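Local coordinates for protein 2-dehydropantoate 2-reductase, putative (Enterococcus faecalis, PDB 2EW2) that probably reduces ketopantoate (2-dehydropantoate) to (R)-pantoate with NADPH, a step on the way to pantothenate, at residues Glu152-Asp157 with Ser182-Ser187; His113-Glu118 with Trp286-Lys291. All blocks are in the same frame, centred on the assembly; numbering follows the deposited sequence. Where two conformers were deposited one is given.

Contact 1: Glu152-Asp157 with Ser182-Ser187; sequences ELENID and SNVRYS
Glu-154 and Arg-185 meet where the Rossmann-type sheet gives way to the helical C-terminal domain of the ketopantoate reductase fold: strand 151-155 runs beside the start of helix 184-195, which follows the last strand of the sheet, 178-180. Take Glu-154 outward from its backbone. CB lies 3.8 Å from CB of Val-184, whose CG2 reaches back to the strand and rests 3.9 Å from atom C of Leu-153. With CG anti to the backbone N (chi1 -175°) and the chain extended from there, the carboxylate is carried past Val-184 to the first turn of the helix. CD passes 3.8 Å from CA of Ser-182. OE1 then takes the backbone N-H of Arg-185, with N and OE1 3.1 Å apart and the bond almost straight at 176°, the donor lying nearly in line with the C-O bond. A water donates to this same oxygen and to Ser-182 O while accepting from Tyr-186 N, so a second helix amide is tied to the carboxylate at one remove. The amide at the helix start and the nearby arginine would be expected to favour the ionised form of Glu-154. The Arg-185 side chain crosses that of Glu-154 at about a right angle, its CD 4.0 Å from CG1 of Ile-156, and sends NH2 on to the backbone O of Glu-236. NH1 does not meet the carboxylate directly: a second water accepts from NH1 and donates to Asn-155 O and to OE2 of Glu-154, the water oxygen lying 2.7 Å from OE2.

Contact 2: His113-Glu118 with Trp286-Lys291; sequences HEDVLE and WRKGQK
Asp-115 lies at the middle of a surface salt-bridge network between two helices, 114-117 on the Rossmann-type side of the molecule and 282-292 in the helical C-terminal part. The backbones stay well apart, 8.7 Å at the nearest pair of CA atoms, Asp-115 and Lys-288, and the long chains of Arg-287, Lys-288 and Lys-291 span the gap to the acids. OD2 of Asp-115 takes two donors, both somewhat out of the carboxylate plane: NH1 of Arg-287 on the anti side at 3.1 Å, with OD2 in the guanidinium plane, and NZ of Lys-288 on the syn side at 3.0 Å. A water donates to OD2 too and accepts from Arg-287 NE. OD1 has weaker company, with NZ of Lys-291 3.3 Å away. A bend at the end of the Lys-288 chain (chi4 -70°) brings NZ within 3.0 Å of Glu-114 OE2 as well, and NZ also makes a salt bridge with Glu-236. Lys-291, extended beyond CG, also makes a long ion pair with OE2 of Glu-118. Acids and bases gather closely enough here for their charges to offset one another, so the join is largely electrostatic and would probably weaken at high ionic strength.

In the fold
Both contacts bring the Rossmann-type part and the helical C-terminal part together, contact 1 beside the chain connection between them and contact 2 through residues far apart in sequence; contact 1 is nested in the loop that contact 2 closes. Their centres are about 17 Å apart, yet they touch, CD1 of Ile-156 packing 3.7 Å from CB of Glu-114. Glu-236 serves both, through its backbone and its carboxylate. In this family the NADPH and substrate site lies in the cleft between the two domains, which these contacts probably help to hold together. Glu-311, a residue seen to bind magnesium, belongs to neither contact, and no magnesium is bound to this chain.

Contact 1: Glu152-Asp157 with Ser182-Ser187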
# COMPACT_ATOMS: atom_id res chain seq x y z
N GLU B 152 3.71 11.46 -33.57
CA GLU B 152 2.26 11.30 -33.59
C GLU B 152 1.69 12.32 -32.60
O GLU B 152 2.27 12.54 -31.54
CB GLU B 152 1.88 9.87 -33.19
CG GLU B 152 2.43 8.77 -34.12
CD GLU B 152 1.93 7.37 -33.75
OE1 GLU B 152 1.78 7.08 -32.54
OE2 GLU B 152 1.67 6.57 -34.68
N LEU B 153 0.59 12.99 -32.97
CA LEU B 153 -0.02 13.97 -32.08
C LEU B 153 -1.53 13.93 -32.13
O LEU B 153 -2.13 13.39 -33.07
CB LEU B 153 0.52 15.39 -32.33
CG LEU B 153 0.22 16.06 -33.68
CD1 LEU B 153 -1.12 16.82 -33.66
CD2 LEU B 153 1.35 17.00 -34.03
N GLU B 154 -2.15 14.50 -31.10
CA GLU B 154 -3.60 14.47 -30.95
C GLU B 154 -4.00 15.67 -30.10
O GLU B 154 -3.33 15.96 -29.13
CB GLU B 154 -4.03 13.16 -30.24
CG GLU B 154 -5.53 13.01 -30.16
CD GLU B 154 -6.02 11.72 -29.51
OE1 GLU B 154 -5.23 10.91 -28.96
OE2 GLU B 154 -7.26 11.53 -29.57
N ASN B 155 -5.05 16.38 -30.50
CA ASN B 155 -5.69 17.39 -29.65
C ASN B 155 -6.43 16.70 -28.52
O ASN B 155 -7.07 15.67 -28.74
CB ASN B 155 -6.70 18.24 -30.43
CG ASN B 155 -7.69 17.40 -31.22
OD1 ASN B 155 -8.90 17.47 -31.03
ND2 ASN B 155 -7.16 16.57 -32.12
N ILE B 156 -6.34 17.27 -27.32
CA ILE B 156 -7.05 16.72 -26.18
C ILE B 156 -8.52 17.12 -26.20
O ILE B 156 -9.38 16.32 -25.82
CB ILE B 156 -6.39 17.14 -24.85
CG1 ILE B 156 -4.98 16.55 -24.79
CG2 ILE B 156 -7.28 16.74 -23.65
CD1 ILE B 156 -4.22 16.86 -23.50
N ASP B 157 -8.79 18.35 -26.62
CA ASP B 157 -10.14 18.93 -26.66
C ASP B 157 -10.65 18.92 -28.11
O ASP B 157 -9.89 19.23 -29.01
CB ASP B 157 -10.07 20.37 -26.14
CG ASP B 157 -11.43 21.00 -25.98
OD1 ASP B 157 -12.01 21.44 -27.00
OD2 ASP B 157 -11.92 21.08 -24.82
N SER B 182 -5.51 9.35 -33.38
CA SER B 182 -6.51 9.28 -32.32
C SER B 182 -6.20 8.17 -31.28
O SER B 182 -7.09 7.78 -30.50
CB SER B 182 -7.89 9.07 -32.94
OG SER B 182 -7.91 7.82 -33.61
N ASN B 183 -4.98 7.65 -31.27
CA ASN B 183 -4.60 6.66 -30.26
C ASN B 183 -3.55 7.18 -29.29
O ASN B 183 -3.14 6.46 -28.39
CB ASN B 183 -4.15 5.32 -30.88
CG ASN B 183 -4.19 4.15 -29.87
OD1 ASN B 183 -5.20 3.93 -29.19
ND2 ASN B 183 -3.08 3.42 -29.76
N VAL B 184 -3.11 8.43 -29.47
CA VAL B 184 -2.02 8.99 -28.65
C VAL B 184 -2.36 9.00 -27.15
O VAL B 184 -1.59 8.50 -26.32
CB VAL B 184 -1.61 10.41 -29.11
CG1 VAL B 184 -0.51 10.97 -28.20
CG2 VAL B 184 -1.13 10.36 -30.54
N ARG B 185 -3.50 9.58 -26.80
CA ARG B 185 -3.95 9.66 -25.41
C ARG B 185 -4.14 8.26 -24.83
O ARG B 185 -3.70 8.01 -23.73
CB ARG B 185 -5.23 10.50 -25.31
CG ARG B 185 -4.98 11.98 -25.68
CD ARG B 185 -6.24 12.83 -25.72
NE ARG B 185 -6.93 12.77 -24.44
CZ ARG B 185 -8.23 12.51 -24.31
NH1 ARG B 185 -8.99 12.37 -25.39
NH2 ARG B 185 -8.78 12.44 -23.10
N TYR B 186 -4.75 7.36 -25.61
CA TYR B 186 -4.93 5.96 -25.21
C TYR B 186 -3.60 5.27 -24.92
O TYR B 186 -3.44 4.61 -23.88
CB TYR B 186 -5.75 5.18 -26.26
CG TYR B 186 -6.08 3.77 -25.79
CD1 TYR B 186 -7.28 3.50 -25.16
CD2 TYR B 186 -5.15 2.73 -25.94
CE1 TYR B 186 -7.57 2.21 -24.69
CE2 TYR B 186 -5.43 1.44 -25.47
CZ TYR B 186 -6.63 1.18 -24.85
OH TYR B 186 -6.91 -0.11 -24.38
N SER B 187 -2.62 5.42 -25.82
CA SER B 187 -1.34 4.75 -25.63
C SER B 187 -0.60 5.26 -24.40
O SER B 187 0.03 4.48 -23.68
CB SER B 187 -0.46 4.88 -26.88
OG SER B 187 0.15 6.14 -26.90
O HOH W 1 -6.45 8.33 -27.83
O HOH W 2 -8.59 13.46 -28.18

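Contact 2: His113-Glu118 with Trp286-Lys291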
# COMPACT_ATOMS: atom_id res chain seq x y z
N HIS B 113 0.11 15.72 -17.66
CA HIS B 113 0.79 17.02 -17.78
C HIS B 113 -0.13 18.13 -18.22
O HIS B 113 0.12 19.31 -17.90
CB HIS B 113 2.00 16.90 -18.71
CG HIS B 113 2.92 15.79 -18.33
ND1 HIS B 113 3.50 15.70 -17.08
CD2 HIS B 113 3.35 14.72 -19.03
CE1 HIS B 113 4.26 14.63 -17.03
NE2 HIS B 113 4.19 14.01 -18.20
N GLU B 114 -1.20 17.77 -18.93
CA GLU B 114 -2.26 18.73 -19.29
C GLU B 114 -2.81 19.48 -18.07
O GLU B 114 -3.26 20.61 -18.19
CB GLU B 114 -3.40 18.04 -20.06
CG GLU B 114 -4.13 16.89 -19.31
CD GLU B 114 -3.40 15.54 -19.38
OE1 GLU B 114 -2.30 15.46 -19.97
OE2 GLU B 114 -3.93 14.54 -18.83
N ASP B 115 -2.76 18.86 -16.89
CA ASP B 115 -3.30 19.49 -15.69
C ASP B 115 -2.42 20.63 -15.22
O ASP B 115 -2.90 21.60 -14.66
CB ASP B 115 -3.51 18.46 -14.58
CG ASP B 115 -4.49 17.35 -14.98
OD1 ASP B 115 -5.36 17.60 -15.85
OD2 ASP B 115 -4.39 16.23 -14.44
N VAL B 116 -1.12 20.54 -15.45
CA VAL B 116 -0.22 21.66 -15.18
C VAL B 116 -0.38 22.71 -16.29
O VAL B 116 -0.53 23.91 -16.01
CB VAL B 116 1.26 21.21 -15.08
CG1 VAL B 116 2.21 22.38 -15.29
CG2 VAL B 116 1.55 20.54 -13.74
N LEU B 117 -0.35 22.25 -17.54
CA LEU B 117 -0.36 23.13 -18.71
C LEU B 117 -1.61 24.01 -18.74
O LEU B 117 -1.52 25.19 -19.07
CB LEU B 117 -0.19 22.33 -20.02
CG LEU B 117 1.16 21.61 -20.21
CD1 LEU B 117 1.18 20.69 -21.44
CD2 LEU B 117 2.31 22.61 -20.25
N GLU B 118 -2.75 23.44 -18.36
CA GLU B 118 -4.03 24.17 -18.44
C GLU B 118 -4.11 25.38 -17.48
O GLU B 118 -4.99 26.22 -17.63
CB GLU B 118 -5.24 23.23 -18.31
CG GLU B 118 -5.61 22.85 -16.88
CD GLU B 118 -6.75 21.83 -16.81
OE1 GLU B 118 -7.58 21.78 -17.77
OE2 GLU B 118 -6.82 21.06 -15.80
N TRP B 286 -4.08 9.49 -8.90
CA TRP B 286 -4.58 9.89 -7.59
C TRP B 286 -5.04 11.37 -7.63
O TRP B 286 -6.17 11.68 -7.21
CB TRP B 286 -3.49 9.64 -6.53
CG TRP B 286 -3.84 10.00 -5.10
CD1 TRP B 286 -5.09 10.17 -4.56
CD2 TRP B 286 -2.90 10.19 -4.03
NE1 TRP B 286 -4.98 10.48 -3.21
CE2 TRP B 286 -3.65 10.50 -2.87
CE3 TRP B 286 -1.50 10.14 -3.94
CZ2 TRP B 286 -3.04 10.76 -1.63
CZ3 TRP B 286 -0.90 10.39 -2.71
CH2 TRP B 286 -1.66 10.71 -1.57
N ARG B 287 -4.20 12.26 -8.15
CA ARG B 287 -4.59 13.68 -8.30
C ARG B 287 -5.89 13.83 -9.12
O ARG B 287 -6.84 14.51 -8.70
CB ARG B 287 -3.45 14.51 -8.92
CG ARG B 287 -3.71 16.01 -8.96
CD ARG B 287 -2.66 16.77 -9.78
NE ARG B 287 -2.67 16.35 -11.19
CZ ARG B 287 -1.69 15.67 -11.79
NH1 ARG B 287 -1.80 15.33 -13.07
NH2 ARG B 287 -0.61 15.32 -11.10
N LYS B 288 -5.95 13.17 -10.27
CA LYS B 288 -7.16 13.24 -11.12
C LYS B 288 -8.38 12.66 -10.43
O LYS B 288 -9.45 13.25 -10.47
CB LYS B 288 -6.94 12.51 -12.44
CG LYS B 288 -5.97 13.22 -13.40
CD LYS B 288 -5.72 12.33 -14.64
CE LYS B 288 -4.83 13.07 -15.67
NZ LYS B 288 -5.54 14.24 -16.34
N GLY B 289 -8.22 11.48 -9.81
CA GLY B 289 -9.31 10.86 -9.05
C GLY B 289 -9.91 11.78 -7.99
O GLY B 289 -11.12 11.80 -7.80
N GLN B 290 -9.07 12.53 -7.30
CA GLN B 290 -9.55 13.45 -6.28
C GLN B 290 -10.43 14.53 -6.91
O GLN B 290 -11.44 14.91 -6.35
CB GLN B 290 -8.36 14.11 -5.56
CG GLN B 290 -7.61 13.15 -4.61
CD GLN B 290 -8.54 12.55 -3.57
OE1 GLN B 290 -9.04 13.26 -2.70
NE2 GLN B 290 -8.77 11.24 -3.65
N LYS B 291 -10.04 15.01 -8.08
CA LYS B 291 -10.83 16.08 -8.69
C LYS B 291 -12.08 15.55 -9.39
O LYS B 291 -13.06 16.28 -9.53
CB LYS B 291 -9.96 17.00 -9.55
CG LYS B 291 -9.46 16.46 -10.83
CD LYS B 291 -9.12 17.63 -11.78
CE LYS B 291 -8.44 17.10 -13.06
NZ LYS B 291 -8.05 18.17 -14.02
O HOH W 3 -5.23 16.43 -12.04